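PDB 5G5G: putative xanthine dehydrogenase YAGS fad-binding subunit from Escherichia coli, which probably oxidises aldehydes as part of a three-subunit periplasmic molybdoenzyme, this chain binding the molybdenum centre and its pterin cytosine dinucleotide. Local coordinates for residues L114-T119 / A256-A261; P283-H288 / T315-V320; V591-H596 / Y707-I712. All blocks are in the same frame, centred on the assembly; numbering follows the deposited sequence.

How the contacts relate
All three contacts are buried, but at different depths: the centre of contact 2 lies about 16 Å from the centre of the chain, those of contacts 1 and 3 about 31 and 29 Å. They share no strand or helix and follow one another along the sequence, with about 16 Å between the nearest atoms of contacts 2 and 3 and about 42 Å between those of contacts 1 and 3. Contacts 1 and 3 are alike, each pressing alternate strand residues on small helix side chains through aliphatic carbons alone. Contact 2 instead lays a loop on a strand near the molybdenum centre, and its carboxylate and amide are gripped largely by partners beyond both segments.

Contact 1: residues L114-T119 / A256-A261; sequences LVVAET and ALAARA
Leu114 and Val116, two residues apart on one face of strand 111-117, turn their side chains on the single methyl of Ala258 in the facing helix 250-262. Leu114 comes with one branch: its CD2 stands 3.5 Å from Ala258 CB, tighter than usual for two carbons. Val116 meets the same methyl from beside Leu114 CD2, its CG2 lying 3.7 Å from Ala258 CB. The first torsion of Val116 sets CG1 opposite the backbone N (chi1 -179°) and leaves CG2, beside that N, as the branch that meets the helix. Leu114 CD2 and Val116 CG2 are themselves 3.8 Å apart, so the three methyl carbons form a nearly equilateral triangle, closed tip to tip. Nothing polar is exchanged; a small residue on the helix lets the two backbones approach to 7.2 Å between Val116 CA and Ala258 CA. The contact joins a strand of the family's hammerhead region to a helix of the molybdopterin-binding region. Val266 and Val268 of strand 266-269, in the same mixed sheet, extend the apolar patch: Val266 touches both Val116 and Ala258, and Val268 touches Leu114. Helix 120-127 packs on Val115 and Ala117 across the other side of the strand, while Ala259, turned away from it, reaches Ala197 and Trp199 of strand 194-200.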
loop_
_atom_site.group_PDB
_atom_site.type_symbol
_atom_site.label_atom_id
_atom_site.label_comp_id
_atom_site.label_asym_id
_atom_site.label_seq_id
_atom_site.Cartn_x
_atom_site.Cartn_y
_atom_site.Cartn_z
ATOM N N LEU C 114 -3.940 -26.294 0.615
ATOM C CA LEU C 114 -3.934 -25.682 -0.723
ATOM C C LEU C 114 -4.753 -26.553 -1.645
ATOM O O LEU C 114 -4.470 -27.732 -1.772
ATOM C CB LEU C 114 -2.514 -25.551 -1.291
ATOM C CG LEU C 114 -2.439 -24.862 -2.671
ATOM C CD1 LEU C 114 -2.279 -23.362 -2.476
ATOM C CD2 LEU C 114 -1.328 -25.447 -3.522
ATOM N N VAL C 115 -5.793 -25.987 -2.263
ATOM C CA VAL C 115 -6.536 -26.755 -3.263
ATOM C C VAL C 115 -5.966 -26.423 -4.637
ATOM O O VAL C 115 -5.843 -25.232 -4.948
ATOM C CB VAL C 115 -8.024 -26.396 -3.259
ATOM C CG1 VAL C 115 -8.772 -27.176 -4.318
ATOM C CG2 VAL C 115 -8.650 -26.656 -1.899
ATOM N N VAL C 116 -5.646 -27.442 -5.441
ATOM C CA VAL C 116 -5.077 -27.296 -6.764
ATOM C C VAL C 116 -6.174 -27.682 -7.741
ATOM O O VAL C 116 -6.780 -28.753 -7.591
ATOM C CB VAL C 116 -3.901 -28.297 -6.935
ATOM C CG1 VAL C 116 -3.276 -28.157 -8.303
ATOM C CG2 VAL C 116 -2.881 -28.034 -5.857
ATOM N N ALA C 117 -6.471 -26.801 -8.690
ATOM C CA ALA C 117 -7.501 -27.067 -9.691
ATOM C C ALA C 117 -7.097 -26.556 -11.091
ATOM O O ALA C 117 -6.113 -25.873 -11.255
ATOM C CB ALA C 117 -8.796 -26.427 -9.252
ATOM N N GLU C 118 -7.919 -26.891 -12.070
ATOM C CA GLU C 118 -7.646 -26.618 -13.475
ATOM C C GLU C 118 -7.728 -25.123 -13.794
ATOM O O GLU C 118 -7.017 -24.644 -14.680
ATOM C CB GLU C 118 -8.644 -27.383 -14.327
ATOM C CG GLU C 118 -8.378 -28.872 -14.322
ATOM C CD GLU C 118 -7.203 -29.279 -15.189
ATOM O OE1 GLU C 118 -6.595 -28.414 -15.882
ATOM O OE2 GLU C 118 -6.874 -30.472 -15.183
ATOM N N THR C 119 -8.564 -24.411 -13.045
ATOM C CA THR C 119 -8.735 -22.983 -13.223
ATOM C C THR C 119 -8.721 -22.267 -11.890
ATOM O O THR C 119 -9.046 -22.856 -10.842
ATOM C CB THR C 119 -10.035 -22.622 -13.979
ATOM O OG1 THR C 119 -11.153 -22.993 -13.178
ATOM C CG2 THR C 119 -10.097 -23.307 -15.300
ATOM N N ALA C 256 5.520 -25.304 -4.554
ATOM C CA ALA C 256 6.491 -26.375 -4.693
ATOM C C ALA C 256 5.926 -27.749 -4.289
ATOM O O ALA C 256 6.024 -28.742 -5.037
ATOM C CB ALA C 256 7.743 -26.064 -3.892
ATOM N N LEU C 257 5.303 -27.802 -3.111
ATOM C CA LEU C 257 4.655 -29.045 -2.690
ATOM C C LEU C 257 3.587 -29.523 -3.663
ATOM O O LEU C 257 3.502 -30.714 -3.990
ATOM C CB LEU C 257 4.020 -28.867 -1.313
ATOM C CG LEU C 257 5.052 -28.686 -0.211
ATOM C CD1 LEU C 257 4.314 -28.354 1.075
ATOM C CD2 LEU C 257 5.865 -29.950 -0.044
ATOM N N ALA C 258 2.749 -28.587 -4.092
ATOM C CA ALA C 258 1.664 -28.911 -4.999
ATOM C C ALA C 258 2.124 -29.454 -6.340
ATOM O O ALA C 258 1.581 -30.457 -6.846
ATOM C CB ALA C 258 0.763 -27.683 -5.207
ATOM N N ALA C 259 3.121 -28.810 -6.920
ATOM C CA ALA C 259 3.571 -29.204 -8.249
ATOM C C ALA C 259 4.210 -30.577 -8.211
ATOM O O ALA C 259 4.098 -31.325 -9.141
ATOM C CB ALA C 259 4.571 -28.153 -8.789
ATOM N N ARG C 260 4.843 -30.920 -7.110
ATOM C CA ARG C 260 5.421 -32.248 -6.981
ATOM C C ARG C 260 4.305 -33.334 -6.834
ATOM O O ARG C 260 4.327 -34.387 -7.493
ATOM C CB ARG C 260 6.400 -32.279 -5.812
ATOM C CG ARG C 260 7.084 -33.624 -5.722
ATOM C CD ARG C 260 8.227 -33.605 -4.753
ATOM N NE ARG C 260 7.753 -33.287 -3.416
ATOM C CZ ARG C 260 8.538 -33.173 -2.337
ATOM N NH1 ARG C 260 9.887 -33.414 -2.383
ATOM N NH2 ARG C 260 7.957 -32.861 -1.196
ATOM N N ALA C 261 3.300 -33.037 -6.021
ATOM C CA ALA C 261 2.155 -33.963 -5.858
ATOM C C ALA C 261 1.346 -34.218 -7.136
ATOM O O ALA C 261 0.980 -35.345 -7.399
ATOM C CB ALA C 261 1.241 -33.450 -4.780
#

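Contact 2: residues P283-H288 / T315-V320; sequences PATLQH and TPETAV
The loop joining strands 299-310 and 331-340 in the molybdopterin-binding domain lays Glu317 and Ala319 along Pro283, just ahead of strand 285-293, and Thr285 and Gln287 at its start. Glu317 carries most of the meeting, and its side chain lies about 8 Å from the bound dioxothiomolybdenum ion. With CG opposite the backbone N (chi1 -176°) and a bend at the next bond (chi2 67°), its chain crosses the Pro283 ring at about a right angle. Glu317 CB sits 4.0 Å from Pro283 CG, and the carboxylate folds round to the far end of the ring, where Glu317 OE1 is 3.4 Å from Pro283 CD. On the strand side, Thr285 CG2 rests 3.8 Å from Glu317 CG. The other carboxylate oxygen, OE2, is held by a salt bridge to Arg282 and by the backbone N of Gly353. Further along, Gln287 OE1 lies 3.9 Å from Ala319 CB. The Gln287 amide is fixed at both ends: OE1 takes a bond from His304, and NE2 gives one to Pro356 O and another to Thr285 OG1 (2.9 Å, 149°), which is also bonded to Thr182. An inverse gamma turn centred on Thr318, closed by Ala319 N to Glu317 O at 2.7 Å, brings Ala319 back towards the strand. Strand 299-310 touches Ala319 and Gln287 through Ser306, strand 331-340 takes Pro316 and Thr318 on Leu336, and helix 354-372 meets Thr285 and Glu317 through Pro356.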
loop_
_atom_site.group_PDB
_atom_site.type_symbol
_atom_site.label_atom_id
_atom_site.label_comp_id
_atom_site.label_asym_id
_atom_site.label_seq_id
_atom_site.Cartn_x
_atom_site.Cartn_y
_atom_site.Cartn_z
ATOM N N PRO C 283 6.333 -5.139 14.087
ATOM C CA PRO C 283 5.769 -5.165 15.436
ATOM C C PRO C 283 5.448 -3.778 15.933
ATOM O O PRO C 283 6.249 -2.849 15.742
ATOM C CB PRO C 283 6.893 -5.784 16.272
ATOM C CG PRO C 283 7.770 -6.516 15.263
ATOM C CD PRO C 283 7.700 -5.688 14.056
ATOM N N ALA C 284 4.305 -3.663 16.593
ATOM C CA ALA C 284 3.981 -2.532 17.416
ATOM C C ALA C 284 5.083 -2.356 18.444
ATOM O O ALA C 284 5.776 -3.347 18.813
ATOM C CB ALA C 284 2.655 -2.720 18.140
ATOM N N THR C 285 5.268 -1.118 18.891
ATOM C CA THR C 285 6.189 -0.826 19.979
ATOM C C THR C 285 5.527 0.008 21.084
ATOM O O THR C 285 4.574 0.727 20.872
ATOM C CB THR C 285 7.510 -0.106 19.534
ATOM O OG1 THR C 285 7.210 1.249 19.137
ATOM C CG2 THR C 285 8.183 -0.862 18.366
ATOM N N LEU C 286 6.123 -0.059 22.264
ATOM C CA LEU C 286 5.754 0.772 23.412
ATOM C C LEU C 286 7.122 1.230 23.968
ATOM O O LEU C 286 7.925 0.398 24.382
ATOM C CB LEU C 286 4.924 -0.036 24.403
ATOM C CG LEU C 286 4.327 0.665 25.618
ATOM C CD1 LEU C 286 3.244 -0.217 26.226
ATOM C CD2 LEU C 286 5.376 1.011 26.668
ATOM N N GLN C 287 7.400 2.514 23.898
ATOM C CA GLN C 287 8.748 3.019 24.149
ATOM C C GLN C 287 8.756 4.050 25.273
ATOM O O GLN C 287 7.889 4.935 25.306
ATOM C CB GLN C 287 9.312 3.655 22.906
ATOM C CG GLN C 287 9.346 2.717 21.692
ATOM C CD GLN C 287 9.932 3.381 20.489
ATOM O OE1 GLN C 287 11.050 3.912 20.509
ATOM N NE2 GLN C 287 9.224 3.300 19.414
ATOM N N HIS C 288 9.756 3.964 26.129
ATOM C CA HIS C 288 9.887 4.888 27.263
ATOM C C HIS C 288 11.220 5.625 27.127
ATOM O O HIS C 288 12.280 4.985 27.132
ATOM C CB HIS C 288 9.794 4.091 28.558
ATOM C CG HIS C 288 9.748 4.940 29.781
ATOM N ND1 HIS C 288 10.133 4.475 31.018
ATOM C CD2 HIS C 288 9.384 6.228 29.959
ATOM C CE1 HIS C 288 9.984 5.445 31.915
ATOM N NE2 HIS C 288 9.527 6.519 31.292
ATOM N N THR C 315 11.839 -12.210 16.432
ATOM C CA THR C 315 12.727 -11.042 16.610
ATOM C C THR C 315 12.032 -9.884 17.383
ATOM O O THR C 315 10.853 -9.632 17.177
ATOM C CB THR C 315 13.211 -10.493 15.252
ATOM O OG1 THR C 315 14.071 -9.381 15.478
ATOM C CG2 THR C 315 12.116 -9.974 14.377
ATOM N N PRO C 316 12.803 -9.152 18.220
ATOM C CA PRO C 316 12.286 -7.866 18.677
ATOM C C PRO C 316 12.316 -6.818 17.582
ATOM O O PRO C 316 12.976 -6.971 16.565
ATOM C CB PRO C 316 13.263 -7.443 19.784
ATOM C CG PRO C 316 14.502 -8.247 19.566
ATOM C CD PRO C 316 14.137 -9.470 18.765
ATOM N N GLU C 317 11.563 -5.754 17.785
ATOM C CA GLU C 317 11.710 -4.553 16.936
ATOM C C GLU C 317 12.814 -3.669 17.596
ATOM O O GLU C 317 12.683 -3.198 18.731
ATOM C CB GLU C 317 10.365 -3.845 16.770
ATOM C CG GLU C 317 10.385 -2.625 15.823
ATOM C CD GLU C 317 10.634 -2.917 14.328
ATOM O OE1 GLU C 317 10.735 -4.094 13.948
ATOM O OE2 GLU C 317 10.622 -1.971 13.511
ATOM N N THR C 318 13.925 -3.519 16.893
ATOM C CA THR C 318 15.183 -2.990 17.500
ATOM C C THR C 318 15.133 -1.455 17.591
ATOM O O THR C 318 15.992 -0.745 17.056
ATOM C CB THR C 318 16.417 -3.501 16.737
ATOM O OG1 THR C 318 16.225 -3.353 15.328
ATOM C CG2 THR C 318 16.598 -4.976 17.033
ATOM N N ALA C 319 14.181 -0.970 18.371
ATOM C CA ALA C 319 13.873 0.451 18.390
ATOM C C ALA C 319 14.773 1.369 19.248
ATOM O O ALA C 319 14.550 2.557 19.243
ATOM C CB ALA C 319 12.414 0.638 18.783
ATOM N N VAL C 320 15.785 0.839 19.915
ATOM C CA VAL C 320 16.629 1.673 20.791
ATOM C C VAL C 320 18.000 1.868 20.199
ATOM O O VAL C 320 18.764 2.665 20.705
ATOM C CB VAL C 320 16.720 1.115 22.212
ATOM C CG1 VAL C 320 15.325 0.934 22.782
ATOM C CG2 VAL C 320 17.467 -0.203 22.246
#

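Contact 3: residues V591-H596 / Y707-I712; sequences VEVGVH and YNATGI
Val593 and Val595 of strand 584-596, in the second molybdopterin cofactor-binding range, face the last turn of helix 698-710 at Ala709 and Thr710: a helix packed on one sheet face through alternate strand residues. The helix already lies beside the strand at Val591, which packs on Ala701 and Ile702, about two turns before the contact proper. Glu592, on the other face, pairs with Arg605 and Arg606. Val593 offers CG2 to the methyl of Ala709, 4.3 Å from Val593 CG2 to Ala709 CB. Beyond Gly594, Val595 carries the main contact. Its CG2 reaches Ala709 CB at 4.1 Å, and the methyl of Thr710 settles against the whole branched end: Thr710 CG2 is 3.8 Å from Val595 CG1 and 3.9 Å from both its CB and CG2. Val595 and Thr710 cross at about a right angle. The Thr710 torsion (chi1 59°) divides its labour, sending the methyl to the strand and OG1 back to its own chain, where it bonds Val706 O and accepts from Ile712 N at 3.1 Å, an ST turn that follows the helix end past Gly711. With an alanine here, a gap would probably open beside Val595, and Ile712 N and Val706 O would be likely to lose the hydroxyl they share. Around them, strands 429-441 and 602-612 flank 584-596 in the sheet, Ala705 of the same helix also touches Val593, and Leu724 packs on Val595.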
loop_
_atom_site.group_PDB
_atom_site.type_symbol
_atom_site.label_atom_id
_atom_site.label_comp_id
_atom_site.label_asym_id
_atom_site.label_seq_id
_atom_site.Cartn_x
_atom_site.Cartn_y
_atom_site.Cartn_z
ATOM N N VAL C 591 8.951 19.388 7.411
ATOM C CA VAL C 591 7.579 19.231 6.949
ATOM C C VAL C 591 6.711 20.405 7.333
ATOM O O VAL C 591 6.833 20.945 8.450
ATOM C CB VAL C 591 6.932 17.961 7.586
ATOM C CG1 VAL C 591 5.469 17.878 7.221
ATOM C CG2 VAL C 591 7.705 16.722 7.182
ATOM N N GLU C 592 5.838 20.798 6.413
ATOM C CA GLU C 592 4.776 21.739 6.705
ATOM C C GLU C 592 3.457 20.995 6.600
ATOM O O GLU C 592 3.226 20.275 5.580
ATOM C CB GLU C 592 4.846 22.950 5.747
ATOM C CG GLU C 592 3.725 23.972 5.932
ATOM C CD GLU C 592 3.775 25.080 4.889
ATOM O OE1 GLU C 592 4.764 25.798 4.800
ATOM O OE2 GLU C 592 2.785 25.266 4.176
ATOM N N VAL C 593 2.609 21.100 7.630
ATOM C CA VAL C 593 1.311 20.446 7.605
ATOM C C VAL C 593 0.197 21.437 7.781
ATOM O O VAL C 593 0.412 22.551 8.321
ATOM C CB VAL C 593 1.100 19.423 8.728
ATOM C CG1 VAL C 593 2.105 18.348 8.571
ATOM C CG2 VAL C 593 1.203 20.087 10.110
ATOM N N GLY C 594 -1.008 21.030 7.369
ATOM C CA GLY C 594 -2.191 21.793 7.688
ATOM C C GLY C 594 -3.069 20.885 8.551
ATOM O O GLY C 594 -3.153 19.678 8.291
ATOM N N VAL C 595 -3.704 21.467 9.561
ATOM C CA VAL C 595 -4.655 20.722 10.391
ATOM C C VAL C 595 -5.962 21.504 10.317
ATOM O O VAL C 595 -6.008 22.708 10.616
ATOM C CB VAL C 595 -4.194 20.542 11.844
ATOM C CG1 VAL C 595 -5.278 19.826 12.679
ATOM C CG2 VAL C 595 -2.857 19.772 11.909
ATOM N N HIS C 596 -7.012 20.830 9.894
ATOM C CA HIS C 596 -8.278 21.540 9.761
ATOM C C HIS C 596 -8.795 21.977 11.132
ATOM O O HIS C 596 -8.956 21.160 12.065
ATOM C CB HIS C 596 -9.316 20.712 8.985
ATOM C CG HIS C 596 -10.427 21.544 8.441
ATOM N ND1 HIS C 596 -11.440 22.014 9.226
ATOM C CD2 HIS C 596 -10.673 22.003 7.193
ATOM C CE1 HIS C 596 -12.263 22.752 8.505
ATOM N NE2 HIS C 596 -11.824 22.749 7.256
ATOM N N TYR C 707 2.172 19.226 16.082
ATOM C CA TYR C 707 2.298 19.942 17.342
ATOM C C TYR C 707 2.451 21.451 17.105
ATOM O O TYR C 707 1.785 22.278 17.762
ATOM C CB TYR C 707 3.458 19.442 18.187
ATOM C CG TYR C 707 3.640 20.297 19.427
ATOM C CD1 TYR C 707 2.699 20.266 20.451
ATOM C CD2 TYR C 707 4.728 21.152 19.571
ATOM C CE1 TYR C 707 2.821 21.066 21.585
ATOM C CE2 TYR C 707 4.841 21.941 20.708
ATOM C CZ TYR C 707 3.891 21.893 21.697
ATOM O OH TYR C 707 4.004 22.659 22.807
ATOM N N ASN C 708 3.366 21.817 16.214
ATOM C CA ASN C 708 3.567 23.228 15.933
ATOM C C ASN C 708 2.258 23.861 15.392
ATOM O O ASN C 708 1.924 25.015 15.689
ATOM C CB ASN C 708 4.712 23.416 14.951
ATOM C CG ASN C 708 4.982 24.879 14.639
ATOM O OD1 ASN C 708 4.671 25.362 13.551
ATOM N ND2 ASN C 708 5.506 25.611 15.620
ATOM N N ALA C 709 1.483 23.109 14.620
ATOM C CA ALA C 709 0.203 23.680 14.119
ATOM C C ALA C 709 -0.874 23.883 15.140
ATOM O O ALA C 709 -1.667 24.830 15.007
ATOM C CB ALA C 709 -0.344 22.829 13.000
ATOM N N THR C 710 -0.952 22.981 16.126
ATOM C CA THR C 710 -2.085 22.892 17.003
ATOM C C THR C 710 -1.794 23.126 18.481
ATOM O O THR C 710 -2.710 23.374 19.236
ATOM C CB THR C 710 -2.724 21.501 16.938
ATOM O OG1 THR C 710 -1.776 20.479 17.306
ATOM C CG2 THR C 710 -3.217 21.185 15.515
ATOM N N GLY C 711 -0.555 22.942 18.897
ATOM C CA GLY C 711 -0.206 22.835 20.292
ATOM C C GLY C 711 -0.520 21.510 20.977
ATOM O O GLY C 711 -0.487 21.461 22.206
ATOM N N ILE C 712 -0.878 20.479 20.223
ATOM C CA ILE C 712 -1.274 19.180 20.773
ATOM C C ILE C 712 -0.200 18.132 20.484
ATOM O O ILE C 712 0.111 17.820 19.290
ATOM C CB ILE C 712 -2.632 18.705 20.183
ATOM C CG1 ILE C 712 -3.694 19.794 20.271
ATOM C CG2 ILE C 712 -3.056 17.352 20.811
ATOM C CD1 ILE C 712 -4.902 19.527 19.360
#